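Local coordinates for protein BB_2cx5_001 (Thermus thermophilus, PDB 3RI0) that is a computationally designed epitope scaffold, built on an aminoacyl-tRNA editing-domain fold and probably intended to present a linear HIV epitope for immunogen design, at residues G55-Y60 with V79-L84; K49-G54 with F62-K67; A92-F97 with H107-P112. The protein carries 6 engineered substitutions. All blocks are in the same frame, centred on the assembly; numbering follows the deposited sequence.

Contact 1: G55-Y60 with V79-L84; sequences GSKGAY and VGTDLL. Engineered in segment 55-60: Ser56 (natural residue Glu).
The turn of the beta hairpin made by strands 47-54 and 59-65 leans on the loop that leads from helix 72-79 to strand 84-85, with Tyr60 lying against Val79 and Ser56 facing Thr81. This is the outer end of the sheet of the editing-domain fold, partly open to solvent. On its buried side the Tyr60 ring is the centre of the apolar part. Val79 CG2 sits over the middle of one ring face as a CH-pi contact, modelled too close to be taken literally. Leu83 comes in at about a right angle to the tyrosine side chain, its CD2 methyl 3.8 Å from Tyr60 CE1. The Tyr60 hydroxyl is buried with no polar partner in the model; Thr81 CG2 lies 4.0 Å from Tyr60 OH. Thr81 is turned so that OG1 lies opposite its own backbone N (chi1 -160°), which sends the hydroxyl toward the turn and leaves CG2 to face Tyr60 and Gly55. With no side chain in the way, Gly55 approaches closely, its CA 3.7 Å from Asp82 O. Further out, the extended chain of Lys57 slides past Thr81 in the opposite direction, with Lys57 CE 3.9 Å from Thr81 CB. Gly80, where the chain leaves helix 72-79 with positive phi, lies beside the end of that lysine. At the solvent side the engineered Ser56 makes a weak hydrogen bond between its OG and Thr81 OG1 at 3.4 Å. A water joins the same corner; its modelled approaches to Thr81 OG1 and Asp82 O are doubtfully short, but it accepts a hydrogen bond from Ser56 N at 3.1 Å.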
ATOM      1  N   GLY A  55     -10.308  13.846  -3.221  1.00 34.53           N
ATOM      2  CA  GLY A  55     -10.510  15.206  -2.749  1.00 37.06           C
ATOM      3  C   GLY A  55     -10.856  16.083  -3.933  1.00 39.19           C
ATOM      4  O   GLY A  55     -10.688  15.662  -5.081  1.00 39.83           O
ATOM      5  N   SER A  56     -11.337  17.295  -3.680  1.00 39.80           N
ATOM      6  CA  SER A  56     -11.683  18.176  -4.788  1.00 41.10           C
ATOM      7  C   SER A  56     -10.434  18.470  -5.615  1.00 42.09           C
ATOM      8  O   SER A  56     -10.516  18.692  -6.824  1.00 43.07           O
ATOM      9  CB  SER A  56     -12.324  19.481  -4.283  1.00 39.63           C
ATOM     10  OG  SER A  56     -11.419  20.249  -3.524  1.00 38.38           O
ATOM     11  N   LYS A  57      -9.275  18.460  -4.962  1.00 42.28           N
ATOM     12  CA  LYS A  57      -8.026  18.701  -5.678  1.00 43.00           C
ATOM     13  C   LYS A  57      -7.817  17.505  -6.610  1.00 42.11           C
ATOM     14  O   LYS A  57      -7.981  17.616  -7.825  1.00 43.52           O
ATOM     15  CB  LYS A  57      -6.853  18.818  -4.697  1.00 44.42           C
ATOM     16  CG  LYS A  57      -7.097  19.826  -3.581  1.00 47.56           C
ATOM     17  CD  LYS A  57      -5.799  20.294  -2.939  1.00 48.15           C
ATOM     18  CE  LYS A  57      -6.085  21.311  -1.848  1.00 48.93           C
ATOM     19  NZ  LYS A  57      -4.852  21.995  -1.375  1.00 49.91           N
ATOM     20  N   GLY A  58      -7.481  16.361  -6.014  1.00 39.07           N
ATOM     21  CA  GLY A  58      -7.272  15.133  -6.758  1.00 34.55           C
ATOM     22  C   GLY A  58      -7.287  13.946  -5.799  1.00 30.67           C
ATOM     23  O   GLY A  58      -7.845  14.043  -4.713  1.00 30.99           O
ATOM     24  N   ALA A  59      -6.690  12.826  -6.194  1.00 27.24           N
ATOM     25  CA  ALA A  59      -6.643  11.645  -5.330  1.00 24.31           C
ATOM     26  C   ALA A  59      -5.274  11.492  -4.645  1.00 22.18           C
ATOM     27  O   ALA A  59      -4.255  11.898  -5.201  1.00 20.40           O
ATOM     28  CB  ALA A  59      -6.951  10.412  -6.140  1.00 23.25           C
ATOM     29  N   TYR A  60      -5.255  10.921  -3.443  1.00 20.44           N
ATOM     30  CA  TYR A  60      -3.991  10.724  -2.727  1.00 19.83           C
ATOM     31  C   TYR A  60      -3.831   9.292  -2.219  1.00 18.69           C
ATOM     32  O   TYR A  60      -4.817   8.560  -2.057  1.00 17.00           O
ATOM     33  CB  TYR A  60      -3.870  11.682  -1.544  1.00 22.54           C
ATOM     34  CG  TYR A  60      -4.318  13.085  -1.845  1.00 27.90           C
ATOM     35  CD1 TYR A  60      -5.674  13.408  -1.872  1.00 29.93           C
ATOM     36  CD2 TYR A  60      -3.393  14.096  -2.114  1.00 29.35           C
ATOM     37  CE1 TYR A  60      -6.103  14.696  -2.157  1.00 30.68           C
ATOM     38  CE2 TYR A  60      -3.815  15.394  -2.404  1.00 33.01           C
ATOM     39  CZ  TYR A  60      -5.174  15.681  -2.421  1.00 33.01           C
ATOM     40  OH  TYR A  60      -5.600  16.958  -2.699  1.00 37.57           O
ATOM     41  N   VAL A  79      -3.274  17.111   3.708  1.00 32.32           N
ATOM     42  CA  VAL A  79      -3.603  17.210   2.298  1.00 33.40           C
ATOM     43  C   VAL A  79      -4.128  18.627   1.999  1.00 33.86           C
ATOM     44  O   VAL A  79      -3.882  19.187   0.923  1.00 32.09           O
ATOM     45  CB  VAL A  79      -4.646  16.104   1.943  1.00 33.55           C
ATOM     46  CG1 VAL A  79      -5.969  16.707   1.535  1.00 35.05           C
ATOM     47  CG2 VAL A  79      -4.089  15.208   0.875  1.00 35.26           C
ATOM     48  N   GLY A  80      -4.838  19.202   2.966  1.00 32.37           N
ATOM     49  CA  GLY A  80      -5.369  20.547   2.802  1.00 32.60           C
ATOM     50  C   GLY A  80      -6.768  20.626   2.214  1.00 33.40           C
ATOM     51  O   GLY A  80      -7.176  21.690   1.749  1.00 34.03           O
ATOM     52  N   THR A  81      -7.494  19.510   2.213  1.00 32.87           N
ATOM     53  CA  THR A  81      -8.851  19.483   1.678  1.00 33.73           C
ATOM     54  C   THR A  81      -9.582  18.304   2.290  1.00 33.72           C
ATOM     55  O   THR A  81      -8.949  17.388   2.804  1.00 33.58           O
ATOM     56  CB  THR A  81      -8.852  19.325   0.142  1.00 33.95           C
ATOM     57  OG1 THR A  81     -10.111  19.762  -0.381  1.00 33.67           O
ATOM     58  CG2 THR A  81      -8.625  17.864  -0.249  1.00 33.14           C
ATOM     59  N   ASP A  82     -10.909  18.321   2.243  1.00 35.23           N
ATOM     60  CA  ASP A  82     -11.660  17.219   2.809  1.00 37.02           C
ATOM     61  C   ASP A  82     -11.405  15.998   1.951  1.00 36.05           C
ATOM     62  O   ASP A  82     -11.223  16.107   0.742  1.00 37.62           O
ATOM     63  CB  ASP A  82     -13.158  17.519   2.855  1.00 39.72           C
ATOM     64  CG  ASP A  82     -13.795  17.061   4.154  1.00 43.48           C
ATOM     65  OD1 ASP A  82     -13.319  16.059   4.731  1.00 45.77           O
ATOM     66  OD2 ASP A  82     -14.778  17.695   4.600  1.00 46.25           O
ATOM     67  N   LEU A  83     -11.368  14.832   2.578  1.00 34.43           N
ATOM     68  CA  LEU A  83     -11.130  13.604   1.853  1.00 32.81           C
ATOM     69  C   LEU A  83     -12.281  12.654   2.034  1.00 32.18           C
ATOM     70  O   LEU A  83     -12.788  12.476   3.142  1.00 31.70           O
ATOM     71  CB  LEU A  83      -9.874  12.917   2.370  1.00 32.41           C
ATOM     72  CG  LEU A  83      -8.596  13.731   2.277  1.00 32.54           C
ATOM     73  CD1 LEU A  83      -7.468  12.962   2.911  1.00 31.49           C
ATOM     74  CD2 LEU A  83      -8.297  14.049   0.820  1.00 34.40           C
ATOM     75  N   LEU A  84     -12.718  12.048   0.945  1.00 32.39           N
ATOM     76  CA  LEU A  84     -13.754  11.073   1.105  1.00 33.06           C
ATOM     77  C   LEU A  84     -13.452   9.757   0.450  1.00 30.96           C
ATOM     78  O   LEU A  84     -12.634   9.635  -0.469  1.00 28.56           O
ATOM     79  CB  LEU A  84     -15.115  11.600   0.656  1.00 36.60           C
ATOM     80  CG  LEU A  84     -15.964  11.821   1.923  1.00 38.37           C
ATOM     81  CD1 LEU A  84     -17.351  12.330   1.558  1.00 38.11           C
ATOM     82  CD2 LEU A  84     -16.047  10.510   2.721  1.00 37.62           C
TER
HETATM   83  O   HOH W   1     -11.846  18.031  -0.733  1.00 24.12           O

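Contact 2: K49-G54 with F62-K67; sequences KSLAYG and FLVSGK. Engineered in segment 49-54: Ala52 (natural residue Val), Tyr53 (natural residue Phe), Gly54 (natural residue Val).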
ATOM      1  N   LYS A  49      -0.770  -1.203   4.163  1.00 16.05           N
ATOM      2  CA  LYS A  49      -2.079  -1.035   3.518  1.00 15.66           C
ATOM      3  C   LYS A  49      -2.003   0.209   2.628  1.00 15.68           C
ATOM      4  O   LYS A  49      -1.638   1.291   3.094  1.00 16.26           O
ATOM      5  CB  LYS A  49      -3.169  -0.837   4.571  1.00 15.04           C
ATOM      6  CG  LYS A  49      -3.382  -2.050   5.480  1.00 17.70           C
ATOM      7  CD  LYS A  49      -4.423  -1.779   6.559  1.00 19.17           C
ATOM      8  CE  LYS A  49      -4.056  -0.547   7.393  1.00 21.30           C
ATOM      9  NZ  LYS A  49      -5.022  -0.327   8.505  1.00 23.96           N
ATOM     10  N   SER A  50      -2.328   0.056   1.350  1.00 16.27           N
ATOM     11  CA  SER A  50      -2.289   1.175   0.410  1.00 16.96           C
ATOM     12  C   SER A  50      -3.695   1.734   0.233  1.00 18.97           C
ATOM     13  O   SER A  50      -4.454   1.283  -0.642  1.00 17.89           O
ATOM     14  CB  SER A  50      -1.731   0.710  -0.939  1.00 16.77           C
ATOM     15  OG  SER A  50      -0.412   0.209  -0.799  1.00 13.75           O
ATOM     16  N   LEU A  51      -4.028   2.720   1.067  1.00 18.95           N
ATOM     17  CA  LEU A  51      -5.346   3.348   1.067  1.00 20.19           C
ATOM     18  C   LEU A  51      -5.465   4.585   0.168  1.00 21.12           C
ATOM     19  O   LEU A  51      -4.734   5.562   0.330  1.00 21.60           O
ATOM     20  CB  LEU A  51      -5.731   3.709   2.509  1.00 19.31           C
ATOM     21  CG  LEU A  51      -5.591   2.589   3.547  1.00 20.35           C
ATOM     22  CD1 LEU A  51      -5.904   3.100   4.938  1.00 18.01           C
ATOM     23  CD2 LEU A  51      -6.524   1.447   3.184  1.00 19.19           C
ATOM     24  N   ALA A  52      -6.409   4.550  -0.768  1.00 22.01           N
ATOM     25  CA  ALA A  52      -6.620   5.668  -1.680  1.00 22.66           C
ATOM     26  C   ALA A  52      -7.886   6.473  -1.347  1.00 23.08           C
ATOM     27  O   ALA A  52      -8.954   5.895  -1.131  1.00 22.44           O
ATOM     28  CB  ALA A  52      -6.692   5.156  -3.098  1.00 19.94           C
ATOM     29  N   TYR A  53      -7.759   7.799  -1.310  1.00 21.91           N
ATOM     30  CA  TYR A  53      -8.881   8.687  -1.007  1.00 23.70           C
ATOM     31  C   TYR A  53      -9.001   9.799  -2.034  1.00 24.94           C
ATOM     32  O   TYR A  53      -8.042  10.131  -2.721  1.00 26.31           O
ATOM     33  CB  TYR A  53      -8.712   9.299   0.379  1.00 23.04           C
ATOM     34  CG  TYR A  53      -9.001   8.331   1.498  1.00 22.74           C
ATOM     35  CD1 TYR A  53     -10.281   8.225   2.043  1.00 22.90           C
ATOM     36  CD2 TYR A  53      -8.006   7.484   1.981  1.00 22.84           C
ATOM     37  CE1 TYR A  53     -10.564   7.291   3.045  1.00 23.32           C
ATOM     38  CE2 TYR A  53      -8.277   6.548   2.975  1.00 23.74           C
ATOM     39  CZ  TYR A  53      -9.558   6.460   3.502  1.00 24.21           C
ATOM     40  OH  TYR A  53      -9.832   5.546   4.491  1.00 27.04           O
ATOM     41  N   GLY A  54     -10.190  10.375  -2.141  1.00 25.53           N
ATOM     42  CA  GLY A  54     -10.396  11.441  -3.102  1.00 29.21           C
ATOM     43  C   GLY A  54     -10.647  12.797  -2.479  1.00 31.40           C
ATOM     44  O   GLY A  54     -11.137  12.900  -1.354  1.00 30.58           O
ATOM     45  N   PHE A  62      -2.252   6.709   0.811  1.00 17.48           N
ATOM     46  CA  PHE A  62      -1.778   6.619   2.186  1.00 16.76           C
ATOM     47  C   PHE A  62      -1.345   5.200   2.529  1.00 17.81           C
ATOM     48  O   PHE A  62      -2.123   4.261   2.446  1.00 18.32           O
ATOM     49  CB  PHE A  62      -2.856   7.094   3.156  1.00 15.04           C
ATOM     50  CG  PHE A  62      -3.212   8.545   2.992  1.00 14.55           C
ATOM     51  CD1 PHE A  62      -4.211   8.932   2.103  1.00 14.97           C
ATOM     52  CD2 PHE A  62      -2.545   9.528   3.720  1.00 14.32           C
ATOM     53  CE1 PHE A  62      -4.546  10.286   1.934  1.00 15.43           C
ATOM     54  CE2 PHE A  62      -2.866  10.890   3.561  1.00 16.64           C
ATOM     55  CZ  PHE A  62      -3.873  11.263   2.667  1.00 15.81           C
ATOM     56  N   LEU A  63      -0.082   5.061   2.912  1.00 17.60           N
ATOM     57  CA  LEU A  63       0.488   3.765   3.262  1.00 18.71           C
ATOM     58  C   LEU A  63       0.463   3.673   4.793  1.00 20.77           C
ATOM     59  O   LEU A  63       1.206   4.381   5.483  1.00 20.17           O
ATOM     60  CB  LEU A  63       1.911   3.688   2.717  1.00 17.85           C
ATOM     61  CG  LEU A  63       1.944   4.118   1.248  1.00 17.71           C
ATOM     62  CD1 LEU A  63       3.375   4.246   0.771  1.00 18.72           C
ATOM     63  CD2 LEU A  63       1.180   3.110   0.403  1.00 18.83           C
ATOM     64  N   VAL A  64      -0.395   2.797   5.310  1.00 20.69           N
ATOM     65  CA  VAL A  64      -0.578   2.655   6.749  1.00 21.37           C
ATOM     66  C   VAL A  64      -0.128   1.323   7.311  1.00 22.37           C
ATOM     67  O   VAL A  64      -0.303   0.276   6.687  1.00 23.62           O
ATOM     68  CB  VAL A  64      -2.077   2.840   7.116  1.00 20.48           C
ATOM     69  CG1 VAL A  64      -2.293   2.610   8.607  1.00 19.36           C
ATOM     70  CG2 VAL A  64      -2.535   4.230   6.712  1.00 20.64           C
ATOM     71  N   SER A  65       0.453   1.363   8.503  1.00 21.90           N
ATOM     72  CA  SER A  65       0.888   0.146   9.162  1.00 22.43           C
ATOM     73  C   SER A  65      -0.339  -0.746   9.332  1.00 22.99           C
ATOM     74  O   SER A  65      -1.450  -0.259   9.522  1.00 23.40           O
ATOM     75  CB  SER A  65       1.485   0.467  10.530  1.00 21.86           C
ATOM     76  OG  SER A  65       1.759  -0.724  11.249  1.00 22.66           O
ATOM     77  N   GLY A  66      -0.144  -2.054   9.256  1.00 22.88           N
ATOM     78  CA  GLY A  66      -1.263  -2.958   9.432  1.00 23.51           C
ATOM     79  C   GLY A  66      -1.849  -2.896  10.839  1.00 23.77           C
ATOM     80  O   GLY A  66      -2.980  -3.307  11.056  1.00 24.84           O
ATOM     81  N   LYS A  67      -1.100  -2.358  11.793  1.00 24.92           N
ATOM     82  CA  LYS A  67      -1.586  -2.282  13.171  1.00 26.60           C
ATOM     83  C   LYS A  67      -2.191  -0.920  13.514  1.00 27.17           C
ATOM     84  O   LYS A  67      -2.416  -0.622  14.695  1.00 27.78           O
ATOM     85  CB  LYS A  67      -0.446  -2.550  14.150  1.00 25.69           C
ATOM     86  CG  LYS A  67       0.435  -1.330  14.336  1.00 27.05           C
ATOM     87  CD  LYS A  67       1.664  -1.600  15.175  1.00 27.84           C
ATOM     88  CE  LYS A  67       2.598  -0.413  15.084  1.00 28.91           C
ATOM     89  NZ  LYS A  67       3.920  -0.661  15.699  1.00 29.34           N
TER
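Lys49 and Val64 are joined by two backbone hydrogen bonds: Lys49 N gives its hydrogen to Val64 O at 3.0 Å, almost straight at 175°, and Val64 N returns one to Lys49 O. Two residues along, Leu51 and Phe62 form a second hydrogen-bonded pair, with Leu51 N to Phe62 O and Phe62 N to Leu51 O each 2.8 Å; here the donors tilt about 20° from the carbonyl planes. Ser50 and Leu63 make the non-hydrogen-bonded pair between them, where Leu63 CD2 reaches Ser50 OG at 3.5 Å. Leu63 uses its own backbone groups on strand 113-116, bonding to Tyr114 and Asp116. On the other face Lys49 bends at chi3 (-56°), laying CE 3.8 Å from Val64 CG1 and letting NZ bond to Asn68 O. Leu51 CD1 meets Val64 CG2 on this face, and the side chain of the engineered Tyr53 runs across that of Phe62 without a ring stack, touching through Tyr53 CD2 and Phe62 CD1 at 4.1 Å. Ser65 is satisfied elsewhere, OG by Gly45 O and N by Asp116 OD2. The alternation of bonded and non-bonded pairs is that of a regular antiparallel beta hairpin, here in the middle of a mixed sheet.

Contact 3: A92-F97 with H107-P112; sequences AALTGF and HNTPLP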
ATOM      1  N   ALA A  92     -10.289   1.068  -8.766  1.00 13.46           N
ATOM      2  CA  ALA A  92      -9.721   0.294  -9.867  1.00 13.23           C
ATOM      3  C   ALA A  92      -9.284   1.235 -10.991  1.00 12.59           C
ATOM      4  O   ALA A  92      -8.208   1.077 -11.574  1.00 10.34           O
ATOM      5  CB  ALA A  92     -10.752  -0.716 -10.409  1.00 10.29           C
ATOM      6  N   ALA A  93     -10.129   2.223 -11.286  1.00 13.31           N
ATOM      7  CA  ALA A  93      -9.856   3.181 -12.349  1.00 12.66           C
ATOM      8  C   ALA A  93      -8.569   3.945 -12.099  1.00 12.44           C
ATOM      9  O   ALA A  93      -7.822   4.189 -13.023  1.00 11.67           O
ATOM     10  CB  ALA A  93     -11.036   4.157 -12.501  1.00 11.14           C
ATOM     11  N   LEU A  94      -8.315   4.322 -10.852  1.00 13.46           N
ATOM     12  CA  LEU A  94      -7.111   5.078 -10.500  1.00 14.17           C
ATOM     13  C   LEU A  94      -5.850   4.242 -10.332  1.00 14.67           C
ATOM     14  O   LEU A  94      -4.814   4.557 -10.911  1.00 16.10           O
ATOM     15  CB  LEU A  94      -7.344   5.875  -9.208  1.00 13.96           C
ATOM     16  CG  LEU A  94      -8.424   6.953  -9.276  1.00 15.45           C
ATOM     17  CD1 LEU A  94      -8.721   7.500  -7.879  1.00 13.60           C
ATOM     18  CD2 LEU A  94      -7.954   8.058 -10.213  1.00 14.42           C
ATOM     19  N   THR A  95      -5.947   3.186  -9.531  1.00 14.94           N
ATOM     20  CA  THR A  95      -4.809   2.324  -9.247  1.00 16.41           C
ATOM     21  C   THR A  95      -4.591   1.210 -10.259  1.00 16.77           C
ATOM     22  O   THR A  95      -3.455   0.811 -10.511  1.00 20.69           O
ATOM     23  CB  THR A  95      -4.940   1.691  -7.842  1.00 15.21           C
ATOM     24  OG1 THR A  95      -5.953   0.681  -7.858  1.00 16.28           O
ATOM     25  CG2 THR A  95      -5.341   2.731  -6.839  1.00 12.93           C
ATOM     26  N   GLY A  96      -5.671   0.700 -10.836  1.00 14.53           N
ATOM     27  CA  GLY A  96      -5.531  -0.374 -11.807  1.00 14.53           C
ATOM     28  C   GLY A  96      -5.651  -1.711 -11.120  1.00 14.26           C
ATOM     29  O   GLY A  96      -5.383  -2.750 -11.731  1.00 17.59           O
ATOM     30  N   PHE A  97      -6.045  -1.679  -9.844  1.00 13.94           N
ATOM     31  CA  PHE A  97      -6.237  -2.893  -9.053  1.00 14.07           C
ATOM     32  C   PHE A  97      -7.538  -2.818  -8.254  1.00 14.76           C
ATOM     33  O   PHE A  97      -8.094  -1.733  -8.070  1.00 15.79           O
ATOM     34  CB  PHE A  97      -5.057  -3.112  -8.102  1.00 13.50           C
ATOM     35  CG  PHE A  97      -3.743  -3.253  -8.799  1.00 12.32           C
ATOM     36  CD1 PHE A  97      -2.974  -2.129  -9.093  1.00 13.41           C
ATOM     37  CD2 PHE A  97      -3.277  -4.504  -9.173  1.00 13.31           C
ATOM     38  CE1 PHE A  97      -1.755  -2.253  -9.743  1.00 13.39           C
ATOM     39  CE2 PHE A  97      -2.056  -4.640  -9.826  1.00 15.39           C
ATOM     40  CZ  PHE A  97      -1.294  -3.511 -10.111  1.00 16.40           C
ATOM     41  N   HIS A 107       0.406   1.992 -10.564  1.00 17.06           N
ATOM     42  CA  HIS A 107      -0.902   2.608 -10.756  1.00 18.07           C
ATOM     43  C   HIS A 107      -1.074   3.271 -12.113  1.00 18.39           C
ATOM     44  O   HIS A 107      -0.108   3.757 -12.697  1.00 19.10           O
ATOM     45  CB  HIS A 107      -1.150   3.633  -9.648  1.00 18.73           C
ATOM     46  CG  HIS A 107      -1.104   3.056  -8.265  1.00 21.65           C
ATOM     47  ND1 HIS A 107      -1.104   3.839  -7.133  1.00 20.62           N
ATOM     48  CD2 HIS A 107      -1.078   1.771  -7.836  1.00 22.02           C
ATOM     49  CE1 HIS A 107      -1.081   3.059  -6.063  1.00 22.87           C
ATOM     50  NE2 HIS A 107      -1.064   1.803  -6.462  1.00 19.91           N
ATOM     51  N   ASN A 108      -2.304   3.284 -12.617  1.00 19.04           N
ATOM     52  CA  ASN A 108      -2.590   3.908 -13.911  1.00 19.81           C
ATOM     53  C   ASN A 108      -2.416   5.413 -13.742  1.00 19.20           C
ATOM     54  O   ASN A 108      -1.974   6.104 -14.658  1.00 17.50           O
ATOM     55  CB  ASN A 108      -4.026   3.605 -14.362  1.00 21.82           C
ATOM     56  CG  ASN A 108      -4.272   2.113 -14.617  1.00 26.85           C
ATOM     57  OD1 ASN A 108      -3.492   1.454 -15.296  1.00 26.99           O
ATOM     58  ND2 ASN A 108      -5.363   1.588 -14.078  1.00 25.77           N
ATOM     59  N   THR A 109      -2.772   5.891 -12.552  1.00 17.65           N
ATOM     60  CA  THR A 109      -2.667   7.295 -12.193  1.00 19.68           C
ATOM     61  C   THR A 109      -1.694   7.432 -11.013  1.00 19.56           C
ATOM     62  O   THR A 109      -1.998   7.007  -9.900  1.00 18.70           O
ATOM     63  CB  THR A 109      -4.051   7.872 -11.774  1.00 20.15           C
ATOM     64  OG1 THR A 109      -4.945   7.845 -12.895  1.00 21.41           O
ATOM     65  CG2 THR A 109      -3.920   9.293 -11.278  1.00 19.08           C
ATOM     66  N   PRO A 110      -0.505   8.008 -11.250  1.00 19.43           N
ATOM     67  CA  PRO A 110       0.479   8.184 -10.172  1.00 20.07           C
ATOM     68  C   PRO A 110      -0.146   9.114  -9.134  1.00 19.40           C
ATOM     69  O   PRO A 110      -0.680  10.167  -9.480  1.00 20.87           O
ATOM     70  CB  PRO A 110       1.670   8.802 -10.893  1.00 20.13           C
ATOM     71  CG  PRO A 110       1.011   9.594 -12.000  1.00 22.00           C
ATOM     72  CD  PRO A 110      -0.027   8.614 -12.504  1.00 20.56           C
ATOM     73  N   LEU A 111      -0.076   8.726  -7.864  1.00 18.53           N
ATOM     74  CA  LEU A 111      -0.698   9.508  -6.797  1.00 18.20           C
ATOM     75  C   LEU A 111       0.278  10.064  -5.762  1.00 19.57           C
ATOM     76  O   LEU A 111       1.265   9.403  -5.398  1.00 19.29           O
ATOM     77  CB  LEU A 111      -1.738   8.640  -6.055  1.00 18.69           C
ATOM     78  CG  LEU A 111      -2.891   7.948  -6.806  1.00 19.75           C
ATOM     79  CD1 LEU A 111      -3.587   6.953  -5.873  1.00 18.28           C
ATOM     80  CD2 LEU A 111      -3.893   8.971  -7.311  1.00 16.84           C
ATOM     81  N   PRO A 112       0.022  11.298  -5.282  1.00 18.58           N
ATOM     82  CA  PRO A 112       0.901  11.890  -4.266  1.00 17.44           C
ATOM     83  C   PRO A 112       0.773  10.903  -3.099  1.00 17.93           C
ATOM     84  O   PRO A 112      -0.327  10.402  -2.864  1.00 15.34           O
ATOM     85  CB  PRO A 112       0.227  13.217  -3.947  1.00 18.17           C
ATOM     86  CG  PRO A 112      -0.522  13.553  -5.224  1.00 20.49           C
ATOM     87  CD  PRO A 112      -1.064  12.215  -5.664  1.00 17.90           C
TER
HETATM   88  O   HOH W   2      -6.326   6.096 -14.186  1.00 21.03           O
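Thr109 N donates to Leu94 O over 2.9 Å, meeting the carbonyl nearly head-on (C=O...N 165°), and this is the main bond from the 107-112 loop to the last turn of helix 88-95. On either side of Leu94 along the helix, Thr95 O takes a weak hydrogen bond from Asn108 N at 3.4 Å, and Ala93 O one from a water that also bonds to Thr109 OG1. Three successive carbonyls are thus tied to the loop, one through water and one weakly. Thr95 O has one more neighbour, His107 CA, which points its hydrogen at it from 3.1 Å. Inside the helix end, Gly96 leaves helical geometry with positive phi, and Thr95 OG1 accepts from Phe97 N at 3.1 Å, an ST turn. The threonine hydroxyl lies between its backbone N and carbonyl carbon (chi1 73°) and is also hydrogen-bonded to Val91 O. The same side chain packs over a face of the His107 ring, Thr95 CB being 4.0 Å from the ring centroid and shifted toward the rim. A hydrogen bond from NE2 to Pro103 O helps set the ring's rotation, and Val102 touches both side chains. Asn108 ND2 crowds Gly96, which has no side chain to obstruct it, without bonding to Gly96 N, and Leu94 CD2 comes 4.0 Å from Thr109 OG1. Leu94 and Leu111 both rest on Ala59 of strand 59-65; Leu111 also touches Leu61, with which Pro112 makes a backbone hydrogen bond just before strand 113-116. On another side Phe97 and Asn108 reach helix 4-15.

Overall arrangement
Contact 2 lies inside the sheet, its centre about 6 Å from the centre of the chain and five of its nine touching residues buried. Contact 1 is farthest out, about 18 Å, yet partly buried; contact 3, about 12 Å out, is a surface contact. Contacts 1 and 2 share strand 59-65 and lie along the same hairpin, joined where Tyr60 N meets Tyr53 O and Leu84 N meets Gly54 O. Contact 3 meets contact 1 at the start of strand 59-65 but does not touch contact 2. The chemistry changes accordingly: paired strand bonds in contact 2, helix-end carbonyls meeting a loop in contact 3, and side-chain packing with a weak hydroxyl pair and a bridging water in contact 1.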